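Local coordinates for Oxidored_FMN domain-containing protein ([Pseudomonas] geniculata N1, PDB 6L6J) that acts as an amine oxidase on 6-hydroxypseudooxynicotine, probably working through its bound FMN and [4Fe-4S] cluster, at residues A226-R230 with F281-V285; R432-L436 with V536-R540; H505-P509 with A610-V616; I524-Y530 with V548-A554. All coordinates share one frame; numbering follows the deposited sequence.

Interaction 1. Residues A226-R230 with F281-V285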
# COMPACT_ATOMS: atom_id res chain seq x y z
N ALA A 226 -2.72 3.23 19.02
CA ALA A 226 -3.40 1.94 18.77
C ALA A 226 -4.32 1.63 19.96
O ALA A 226 -3.78 1.40 21.08
CB ALA A 226 -2.38 0.85 18.53
N VAL A 227 -5.63 1.67 19.72
CA VAL A 227 -6.67 1.46 20.77
C VAL A 227 -6.81 -0.04 20.98
O VAL A 227 -6.85 -0.46 22.16
CB VAL A 227 -8.02 2.14 20.45
CG1 VAL A 227 -7.91 3.64 20.55
CG2 VAL A 227 -8.60 1.73 19.11
N GLU A 228 -6.81 -0.82 19.89
CA GLU A 228 -6.83 -2.30 19.93
C GLU A 228 -5.60 -2.86 19.21
O GLU A 228 -5.24 -2.30 18.16
CB GLU A 228 -8.13 -2.84 19.33
CG GLU A 228 -8.22 -4.35 19.35
CD GLU A 228 -9.56 -4.93 19.79
OE1 GLU A 228 -10.40 -4.13 20.28
OE2 GLU A 228 -9.76 -6.17 19.64
N ASP A 229 -4.98 -3.92 19.75
CA ASP A 229 -3.99 -4.76 19.01
C ASP A 229 -4.72 -6.03 18.56
O ASP A 229 -5.15 -6.79 19.43
CB ASP A 229 -2.73 -5.06 19.84
CG ASP A 229 -1.73 -6.01 19.17
OD1 ASP A 229 -2.04 -7.22 19.09
OD2 ASP A 229 -0.64 -5.56 18.73
N ARG A 230 -4.84 -6.23 17.25
CA ARG A 230 -5.57 -7.38 16.64
C ARG A 230 -4.58 -8.48 16.26
O ARG A 230 -5.04 -9.51 15.72
CB ARG A 230 -6.38 -6.89 15.44
CG ARG A 230 -7.44 -5.87 15.81
CD ARG A 230 -8.46 -5.63 14.71
NE ARG A 230 -9.33 -6.78 14.49
CZ ARG A 230 -10.10 -6.97 13.42
NH1 ARG A 230 -10.83 -8.07 13.32
NH2 ARG A 230 -10.14 -6.08 12.44
N PHE A 281 -14.00 0.21 16.43
CA PHE A 281 -12.85 0.18 17.37
C PHE A 281 -12.54 1.56 17.95
O PHE A 281 -12.10 1.59 19.13
CB PHE A 281 -11.59 -0.35 16.68
CG PHE A 281 -11.69 -1.76 16.17
CD1 PHE A 281 -11.44 -2.83 17.02
CD2 PHE A 281 -12.00 -2.02 14.84
CE1 PHE A 281 -11.51 -4.14 16.56
CE2 PHE A 281 -12.08 -3.33 14.38
CZ PHE A 281 -11.84 -4.39 15.24
N ILE A 282 -12.77 2.65 17.19
CA ILE A 282 -12.41 4.05 17.58
C ILE A 282 -13.67 4.87 17.91
O ILE A 282 -13.49 5.98 18.43
CB ILE A 282 -11.52 4.77 16.53
CG1 ILE A 282 -12.14 4.84 15.13
CG2 ILE A 282 -10.14 4.14 16.48
CD1 ILE A 282 -13.38 5.71 15.03
N ASP A 283 -14.86 4.35 17.60
CA ASP A 283 -16.23 4.91 17.85
C ASP A 283 -16.32 5.57 19.23
O ASP A 283 -17.01 6.57 19.37
CB ASP A 283 -17.30 3.81 17.88
CG ASP A 283 -18.50 4.02 16.98
OD1 ASP A 283 -18.41 4.90 16.06
OD2 ASP A 283 -19.51 3.30 17.16
N PHE A 284 -15.69 4.95 20.24
CA PHE A 284 -15.82 5.34 21.67
C PHE A 284 -15.00 6.61 21.97
O PHE A 284 -15.29 7.29 22.98
CB PHE A 284 -15.38 4.19 22.58
CG PHE A 284 -13.88 4.06 22.73
CD1 PHE A 284 -13.13 3.36 21.78
CD2 PHE A 284 -13.22 4.64 23.80
CE1 PHE A 284 -11.75 3.21 21.93
CE2 PHE A 284 -11.85 4.51 23.94
CZ PHE A 284 -11.12 3.78 23.01
N VAL A 285 -13.97 6.87 21.18
CA VAL A 285 -12.93 7.90 21.50
C VAL A 285 -13.60 9.27 21.68
O VAL A 285 -13.25 9.94 22.65
CB VAL A 285 -11.81 7.93 20.44
CG1 VAL A 285 -10.81 9.05 20.70
CG2 VAL A 285 -11.08 6.60 20.37
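Phe281 meets two charged side chains of residues 226-230, and each approaches its ring in its own way. Glu228 comes to the rim: its OE1 lies near the ring plane, 3.7 Å from Phe281 CD1, with the carboxylate turned almost perpendicular to the ring (82° between planes). Arg230 runs across the phenyl group at about a right angle. Its guanidinium offers a face to the far end of the ring, so that Phe281 CZ sits over that face, 3.5 Å from Arg230 NE, with the two planes tilted by 34°. The chain of Arg230 is bent about its CG-CD bond (chi3 69°), which brings both CD and the guanidinium against the same ring atom; CD stands 3.6 Å from Phe281 CZ. A serine at Arg230 would lack both groups and would probably leave that end of the phenyl ring without its cover.

Val227 divides its branches. CG2 packs against Phe281 O at 3.5 Å and Ile282 CG2 at 3.9 Å, whereas CG1 lies alongside Phe284, which points the opposite way, 4.0 Å from its CZ, and reaches Val285 CG2.

The contact sets the end of barrel strand 220-229 against helix 279-282 and the type I turn Ile282-Val285, on the FMN-binding TIM-barrel part; Phe281 also rests on Val260 of neighbouring strand 255-261. With apolar packing on the Val227 side and charged groups round an aromatic ring on the other, cohesion here probably comes from shape complementarity and weak electrostatics: a carboxylate oxygen beside ring hydrogens, which are probably slightly positive, and a flat cation against the ring's end.

Interaction 2. Residues R432-L436 with V536-R540. With SO4 (sulfate ion), chain E.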
# COMPACT_ATOMS: atom_id res chain seq x y z
N ARG A 432 -13.35 -10.32 -11.17
CA ARG A 432 -14.48 -11.25 -10.87
C ARG A 432 -14.05 -12.45 -10.01
O ARG A 432 -14.94 -13.23 -9.63
CB ARG A 432 -15.10 -11.76 -12.19
CG ARG A 432 -15.98 -10.73 -12.89
CD ARG A 432 -16.06 -11.04 -14.36
NE ARG A 432 -17.07 -10.26 -15.04
CZ ARG A 432 -16.90 -9.07 -15.61
NH1 ARG A 432 -15.74 -8.44 -15.55
NH2 ARG A 432 -17.92 -8.48 -16.22
N LEU A 433 -12.75 -12.62 -9.74
CA LEU A 433 -12.26 -13.67 -8.80
C LEU A 433 -12.51 -13.21 -7.37
O LEU A 433 -12.50 -12.02 -7.08
CB LEU A 433 -10.77 -13.93 -9.02
CG LEU A 433 -10.39 -14.60 -10.33
CD1 LEU A 433 -8.88 -14.68 -10.45
CD2 LEU A 433 -11.01 -15.98 -10.45
N PRO A 434 -12.69 -14.14 -6.40
CA PRO A 434 -13.01 -13.74 -5.03
C PRO A 434 -11.94 -12.82 -4.42
O PRO A 434 -10.75 -13.10 -4.52
CB PRO A 434 -13.06 -15.07 -4.26
CG PRO A 434 -13.32 -16.11 -5.32
CD PRO A 434 -12.58 -15.60 -6.54
N ARG A 435 -12.43 -11.72 -3.86
CA ARG A 435 -11.80 -10.65 -3.04
C ARG A 435 -10.86 -9.78 -3.87
O ARG A 435 -10.20 -8.94 -3.26
CB ARG A 435 -11.29 -11.16 -1.68
CG ARG A 435 -10.16 -12.16 -1.64
CD ARG A 435 -10.39 -13.21 -0.56
NE ARG A 435 -10.88 -12.64 0.67
CZ ARG A 435 -11.44 -13.29 1.68
NH1 ARG A 435 -11.54 -14.60 1.65
NH2 ARG A 435 -11.86 -12.64 2.75
N LEU A 436 -10.99 -9.81 -5.20
CA LEU A 436 -10.20 -8.96 -6.12
C LEU A 436 -11.09 -7.91 -6.78
O LEU A 436 -10.68 -7.34 -7.78
CB LEU A 436 -9.56 -9.84 -7.20
CG LEU A 436 -8.33 -10.66 -6.79
CD1 LEU A 436 -7.56 -11.04 -8.03
CD2 LEU A 436 -7.44 -9.91 -5.81
N VAL A 536 -5.93 -16.97 -4.56
CA VAL A 536 -7.26 -16.53 -5.05
C VAL A 536 -7.96 -17.72 -5.73
O VAL A 536 -9.18 -17.87 -5.53
CB VAL A 536 -7.14 -15.27 -5.94
CG1 VAL A 536 -8.46 -14.86 -6.57
CG2 VAL A 536 -6.59 -14.10 -5.14
N VAL A 537 -7.23 -18.55 -6.49
CA VAL A 537 -7.88 -19.68 -7.22
C VAL A 537 -8.32 -20.68 -6.16
O VAL A 537 -9.47 -21.12 -6.21
CB VAL A 537 -7.02 -20.31 -8.34
CG1 VAL A 537 -6.60 -19.29 -9.38
CG2 VAL A 537 -5.82 -21.03 -7.83
N ALA A 538 -7.47 -20.93 -5.16
CA ALA A 538 -7.76 -21.82 -4.01
C ALA A 538 -9.12 -21.43 -3.42
O ALA A 538 -10.01 -22.29 -3.34
CB ALA A 538 -6.66 -21.72 -2.98
N ASP A 539 -9.26 -20.15 -3.08
CA ASP A 539 -10.49 -19.58 -2.48
C ASP A 539 -11.66 -19.87 -3.41
O ASP A 539 -12.64 -20.45 -2.94
CB ASP A 539 -10.34 -18.08 -2.23
CG ASP A 539 -11.25 -17.57 -1.12
OD1 ASP A 539 -12.45 -17.89 -1.15
OD2 ASP A 539 -10.73 -16.91 -0.21
N ARG A 540 -11.55 -19.49 -4.67
CA ARG A 540 -12.57 -19.73 -5.72
C ARG A 540 -12.99 -21.20 -5.70
O ARG A 540 -14.20 -21.47 -5.78
CB ARG A 540 -12.00 -19.35 -7.09
CG ARG A 540 -12.95 -19.57 -8.25
CD ARG A 540 -14.00 -18.49 -8.30
NE ARG A 540 -14.84 -18.67 -9.47
CZ ARG A 540 -16.02 -19.31 -9.50
NH1 ARG A 540 -16.53 -19.83 -8.38
NH2 ARG A 540 -16.68 -19.39 -10.65
S SO4 E . -20.88 -11.35 -15.55
O1 SO4 E . -21.65 -10.10 -15.54
O2 SO4 E . -19.49 -11.10 -15.95
O3 SO4 E . -20.89 -11.92 -14.20
O4 SO4 E . -21.49 -12.29 -16.49
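Val536 and Arg540, one helical turn apart, form the apolar surface on which the 432-436 loop rests. Val536 does most of this through CG1, placed anti to its backbone N (chi1 174°), where it meets Leu433 CB at 3.5 Å and comes equally near the carbonyl oxygen of Pro434; Leu436 CD1 lies a little farther off. The Pro434 ring crosses the Arg540 chain at about a right angle, its CD 3.7 Å from Arg540 CD and its CG over the helix backbone at Arg540 CA. Here arginine serves by its methylene carbons.

The ionic part is a single salt bridge. Arg435 NH1 donates to Asp539 OD2 over 3.1 Å, with 154° at the hydrogen; the oxygen lies in the guanidinium plane and is met on its syn side, somewhat out of the carboxylate plane, the two flat groups being turned 62° apart. Both ends are shared more widely: Arg435 NE bonds to Arg271 O, and Asp539 OD1 pairs with Arg543.

Anion binding occurs at the other end of the loop, where Arg432 NE donates to sulfate O2 at 2.7 Å and NH2 adds a weak bond to the same oxygen. The sulfate probably comes from the crystallisation liquor, and Arg432 NH2 also pairs with Glu422.

Within the loop, Leu436 N bonds to Leu433 O at 3.3 Å and closes a turn with Arg435 at the third position. The motif is thus a type II beta turn packed on helix 533-542, joining the Rossmann-like region to the OYE-like second alpha/beta region.

Interaction 3. Residues H505-P509 with A610-V616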
# COMPACT_ATOMS: atom_id res chain seq x y z
N HIS A 505 -6.70 -33.41 -16.67
CA HIS A 505 -7.17 -32.96 -15.33
C HIS A 505 -6.29 -31.79 -14.83
O HIS A 505 -6.69 -31.15 -13.81
CB HIS A 505 -7.26 -34.15 -14.36
CG HIS A 505 -5.95 -34.60 -13.80
ND1 HIS A 505 -4.94 -35.10 -14.60
CD2 HIS A 505 -5.49 -34.61 -12.53
CE1 HIS A 505 -3.90 -35.39 -13.84
NE2 HIS A 505 -4.21 -35.09 -12.56
N VAL A 506 -5.16 -31.51 -15.50
CA VAL A 506 -4.21 -30.41 -15.13
C VAL A 506 -4.68 -29.09 -15.76
O VAL A 506 -4.97 -29.06 -16.98
CB VAL A 506 -2.76 -30.74 -15.53
CG1 VAL A 506 -1.80 -29.64 -15.10
CG2 VAL A 506 -2.31 -32.08 -14.95
N LEU A 507 -4.75 -28.03 -14.95
CA LEU A 507 -5.26 -26.70 -15.36
C LEU A 507 -4.23 -25.61 -15.02
O LEU A 507 -3.23 -25.89 -14.32
CB LEU A 507 -6.57 -26.43 -14.61
CG LEU A 507 -7.61 -27.55 -14.64
CD1 LEU A 507 -8.71 -27.29 -13.62
CD2 LEU A 507 -8.19 -27.73 -16.03
N THR A 508 -4.50 -24.41 -15.50
CA THR A 508 -3.75 -23.16 -15.24
C THR A 508 -4.75 -22.10 -14.78
O THR A 508 -5.96 -22.29 -14.94
CB THR A 508 -3.02 -22.67 -16.49
OG1 THR A 508 -3.91 -21.79 -17.18
CG2 THR A 508 -2.59 -23.79 -17.41
N PRO A 509 -4.29 -20.97 -14.20
CA PRO A 509 -5.19 -19.87 -13.86
C PRO A 509 -6.13 -19.43 -14.99
O PRO A 509 -7.17 -18.93 -14.67
CB PRO A 509 -4.22 -18.74 -13.48
CG PRO A 509 -3.00 -19.45 -12.96
CD PRO A 509 -2.91 -20.71 -13.79
N ALA A 610 -5.38 -36.18 -5.88
CA ALA A 610 -5.71 -34.91 -6.55
C ALA A 610 -6.51 -35.21 -7.82
O ALA A 610 -5.91 -35.67 -8.81
CB ALA A 610 -4.44 -34.16 -6.84
N ASP A 611 -7.82 -34.95 -7.80
CA ASP A 611 -8.70 -35.16 -8.97
C ASP A 611 -8.40 -34.07 -9.99
O ASP A 611 -8.44 -34.36 -11.20
CB ASP A 611 -10.15 -35.28 -8.51
CG ASP A 611 -10.39 -36.50 -7.64
OD1 ASP A 611 -9.95 -37.62 -8.07
OD2 ASP A 611 -10.97 -36.34 -6.54
N ALA A 612 -8.07 -32.86 -9.53
CA ALA A 612 -7.58 -31.75 -10.38
C ALA A 612 -6.27 -31.18 -9.80
O ALA A 612 -5.90 -31.53 -8.63
CB ALA A 612 -8.64 -30.68 -10.50
N VAL A 613 -5.60 -30.37 -10.62
CA VAL A 613 -4.27 -29.75 -10.31
C VAL A 613 -4.24 -28.39 -10.99
O VAL A 613 -4.40 -28.38 -12.23
CB VAL A 613 -3.11 -30.63 -10.81
CG1 VAL A 613 -1.77 -29.91 -10.71
CG2 VAL A 613 -3.06 -31.97 -10.09
N VAL A 614 -4.05 -27.29 -10.25
CA VAL A 614 -3.84 -25.97 -10.90
C VAL A 614 -2.37 -25.59 -10.71
O VAL A 614 -1.91 -25.49 -9.54
CB VAL A 614 -4.81 -24.87 -10.41
CG1 VAL A 614 -4.82 -23.70 -11.37
CG2 VAL A 614 -6.23 -25.40 -10.21
N LEU A 615 -1.65 -25.48 -11.83
CA LEU A 615 -0.26 -24.96 -11.88
C LEU A 615 -0.28 -23.43 -12.02
O LEU A 615 -0.76 -22.92 -13.04
CB LEU A 615 0.47 -25.63 -13.05
CG LEU A 615 0.60 -27.16 -12.97
CD1 LEU A 615 1.21 -27.72 -14.24
CD2 LEU A 615 1.42 -27.59 -11.77
N VAL A 616 0.21 -22.73 -10.98
CA VAL A 616 0.39 -21.25 -10.95
C VAL A 616 1.90 -20.97 -10.81
O VAL A 616 2.38 -20.87 -9.65
CB VAL A 616 -0.42 -20.59 -9.81
CG1 VAL A 616 -0.71 -19.13 -10.12
CG2 VAL A 616 -1.73 -21.31 -9.52
O HOH W 1 -3.21 -35.56 -10.25
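His505 reaches over the start of residues 610-616, beginning with CB, which lies 3.4 Å from Asp611 O. CG stays close to the same oxygen. Because CG lies between the backbone N and carbonyl carbon (chi1 78°), the imidazole swings along the neighbouring chain, and CD2 comes within 3.2 Å of Asp611 O, near the ring plane. At the tip, NE2 passes 4.1 Å from Val613 CG2 and bonds to a water in the ring plane at 2.6 Å; this water also lies 3.1 Å from Ala610 O and probably donates to it. Replacing His505 by a leucine would probably cost the water its link to this segment and leave Ala610 O less well tied to it.

In the parallel ladder beyond, Leu507 N donates to Val613 O at 2.8 Å, while Leu507 O accepts from Leu615 N at 3.0 Å, gripping both sides of Val614. A weak bond from Val613 N to His505 O precedes them. Val506 CG1 packs on Leu615 CD1, and Pro509 CG on Val616 CG1 at 3.7 Å, just where Thr508 caps helix 509-513 through Glu510 N.

Strand 612-621 also bonds strand 522-527 in the mixed sheet of the second alpha/beta region. Chemically, strand 506-507 is held by backbone bonds, by aliphatic contacts along it and at its Pro509 end, and at the other by a probable imidazole-water bridge to a carbonyl oxygen.

Interaction 4. Residues I524-Y530 with V548-A554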
# COMPACT_ATOMS: atom_id res chain seq x y z
N ILE A 524 -5.18 -29.86 -6.07
CA ILE A 524 -3.88 -29.25 -5.65
C ILE A 524 -3.64 -27.99 -6.46
O ILE A 524 -3.66 -28.06 -7.73
CB ILE A 524 -2.72 -30.25 -5.80
CG1 ILE A 524 -2.70 -31.24 -4.63
CG2 ILE A 524 -1.41 -29.49 -5.92
CD1 ILE A 524 -1.74 -32.39 -4.81
N VAL A 525 -3.45 -26.87 -5.77
CA VAL A 525 -3.01 -25.58 -6.39
C VAL A 525 -1.55 -25.44 -6.03
O VAL A 525 -1.25 -25.45 -4.83
CB VAL A 525 -3.83 -24.36 -5.92
CG1 VAL A 525 -3.49 -23.12 -6.70
CG2 VAL A 525 -5.32 -24.64 -6.01
N TYR A 526 -0.69 -25.41 -7.05
CA TYR A 526 0.79 -25.35 -6.91
C TYR A 526 1.21 -23.91 -7.20
O TYR A 526 0.92 -23.42 -8.32
CB TYR A 526 1.45 -26.37 -7.83
CG TYR A 526 2.93 -26.55 -7.65
CD1 TYR A 526 3.51 -26.75 -6.41
CD2 TYR A 526 3.77 -26.59 -8.76
CE1 TYR A 526 4.87 -26.94 -6.27
CE2 TYR A 526 5.13 -26.79 -8.64
CZ TYR A 526 5.68 -26.96 -7.39
OH TYR A 526 7.03 -27.15 -7.29
N ASP A 527 1.78 -23.26 -6.19
CA ASP A 527 2.17 -21.83 -6.22
C ASP A 527 3.69 -21.73 -6.36
O ASP A 527 4.39 -22.01 -5.38
CB ASP A 527 1.67 -21.10 -4.97
CG ASP A 527 1.95 -19.62 -5.01
OD1 ASP A 527 2.25 -19.12 -6.13
OD2 ASP A 527 1.87 -18.99 -3.92
N GLU A 528 4.15 -21.38 -7.57
CA GLU A 528 5.53 -20.95 -7.90
C GLU A 528 5.53 -19.48 -8.35
O GLU A 528 6.53 -19.04 -8.94
CB GLU A 528 6.09 -21.84 -9.02
CG GLU A 528 6.62 -23.16 -8.53
CD GLU A 528 8.11 -23.17 -8.26
OE1 GLU A 528 8.87 -22.99 -9.23
OE2 GLU A 528 8.50 -23.33 -7.09
N ASP A 529 4.42 -18.76 -8.13
CA ASP A 529 4.28 -17.32 -8.46
C ASP A 529 4.54 -16.50 -7.20
O ASP A 529 5.19 -15.46 -7.33
CB ASP A 529 2.89 -17.00 -9.00
CG ASP A 529 2.59 -15.52 -9.05
OD1 ASP A 529 3.01 -14.87 -10.02
OD2 ASP A 529 1.98 -15.03 -8.09
N TYR A 530 4.03 -16.94 -6.04
CA TYR A 530 4.37 -16.43 -4.68
C TYR A 530 3.55 -15.17 -4.34
O TYR A 530 3.84 -14.53 -3.28
CB TYR A 530 5.87 -16.14 -4.56
CG TYR A 530 6.80 -17.33 -4.54
CD1 TYR A 530 6.34 -18.63 -4.73
CD2 TYR A 530 8.16 -17.17 -4.36
CE1 TYR A 530 7.18 -19.72 -4.70
CE2 TYR A 530 9.04 -18.24 -4.37
CZ TYR A 530 8.55 -19.52 -4.53
OH TYR A 530 9.43 -20.56 -4.47
N VAL A 548 -9.54 -28.21 -1.37
CA VAL A 548 -8.28 -27.60 -1.88
C VAL A 548 -7.12 -27.89 -0.92
O VAL A 548 -7.30 -27.68 0.30
CB VAL A 548 -8.43 -26.08 -2.11
CG1 VAL A 548 -7.16 -25.47 -2.68
CG2 VAL A 548 -9.60 -25.77 -3.04
N THR A 549 -5.98 -28.30 -1.47
CA THR A 549 -4.65 -28.21 -0.81
C THR A 549 -3.80 -27.15 -1.54
O THR A 549 -3.54 -27.31 -2.74
CB THR A 549 -3.94 -29.57 -0.76
OG1 THR A 549 -4.66 -30.46 0.07
CG2 THR A 549 -2.53 -29.50 -0.21
N TYR A 550 -3.36 -26.12 -0.82
CA TYR A 550 -2.41 -25.10 -1.35
C TYR A 550 -0.99 -25.59 -1.08
O TYR A 550 -0.67 -25.84 0.11
CB TYR A 550 -2.65 -23.72 -0.71
CG TYR A 550 -1.55 -22.73 -0.98
CD1 TYR A 550 -0.44 -22.63 -0.15
CD2 TYR A 550 -1.60 -21.91 -2.09
CE1 TYR A 550 0.56 -21.71 -0.40
CE2 TYR A 550 -0.60 -20.99 -2.36
CZ TYR A 550 0.49 -20.90 -1.52
OH TYR A 550 1.49 -20.02 -1.81
N VAL A 551 -0.17 -25.71 -2.14
CA VAL A 551 1.20 -26.32 -2.10
C VAL A 551 2.18 -25.29 -2.66
O VAL A 551 1.93 -24.87 -3.83
CB VAL A 551 1.25 -27.62 -2.92
CG1 VAL A 551 2.65 -28.25 -2.90
CG2 VAL A 551 0.22 -28.64 -2.47
N THR A 552 3.22 -24.90 -1.90
CA THR A 552 4.30 -24.03 -2.43
C THR A 552 5.70 -24.59 -2.10
O THR A 552 5.85 -25.31 -1.09
CB THR A 552 4.18 -22.58 -1.95
OG1 THR A 552 5.23 -21.89 -2.64
CG2 THR A 552 4.31 -22.42 -0.44
N THR A 553 6.68 -24.19 -2.92
CA THR A 553 8.14 -24.47 -2.76
C THR A 553 8.74 -23.48 -1.77
O THR A 553 9.80 -23.78 -1.20
CB THR A 553 8.86 -24.40 -4.11
OG1 THR A 553 8.54 -23.15 -4.72
CG2 THR A 553 8.49 -25.55 -5.04
N ALA A 554 8.07 -22.35 -1.57
CA ALA A 554 8.40 -21.30 -0.58
C ALA A 554 8.13 -21.81 0.85
O ALA A 554 7.34 -22.76 1.04
CB ALA A 554 7.63 -20.04 -0.89
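Val525 and Val551 mark the centre of a parallel ladder. Val525 N donates to Thr549 O at 3.1 Å, Val551 N to Val525 O at 2.9 Å, and Asp527 N to Val551 O, also at 2.9 Å.

Apolar pairs flank these bonds: Ile524 CG2 meets Val551 CG2 at 3.9 Å on one face of the sheet, and Val525 CG2 meets Val548 CG1 on the other. Past the strand ends, Ala554 CB stands over a face of the Tyr530 ring in a CH-pi contact, 4.0 Å from its centroid and 20° off the normal.

Polar side chains bind the loops. Thr552 OG1 donates to Asp527 O at 2.9 Å and accepts from Ala554 N, an ST turn. Asp527 OD1 makes an Asx turn with Asp529 N, widened to an Asx motif by Tyr530 N from the same face of the carboxylate, while OD2 accepts from Tyr550 OH, though the modelled length is doubtfully short. Tyr526 OH turns instead to His494.

Strand 522-527, helix 533-542 and strand 547-552 form a beta-alpha-beta unit: Val537 and Leu541 of the helix cover Val525, strand 612-621 borders strand 522-527, and strand 580-582 lies beyond strand 547-552.

From the N terminus, interaction 1 comes first and closes a loop of 50 residues wholly within the FMN barrel, before any of the others opens. Interaction 2 then starts in the Rossmann-like region and ends on helix 533-542 of the second alpha/beta region. Interaction 3 opens inside this span and closes after it, so the two cross. Interaction 4 is nested within the loop of interaction 3 and also crosses interaction 2, which touches it through the helix connecting its two strands. Interactions 3 and 4 belong to one sheet, meeting by backbone bonds from Val614 to Ile524 and Tyr526. Interaction 1 lies apart, its centre about 30 Å from that of interaction 2.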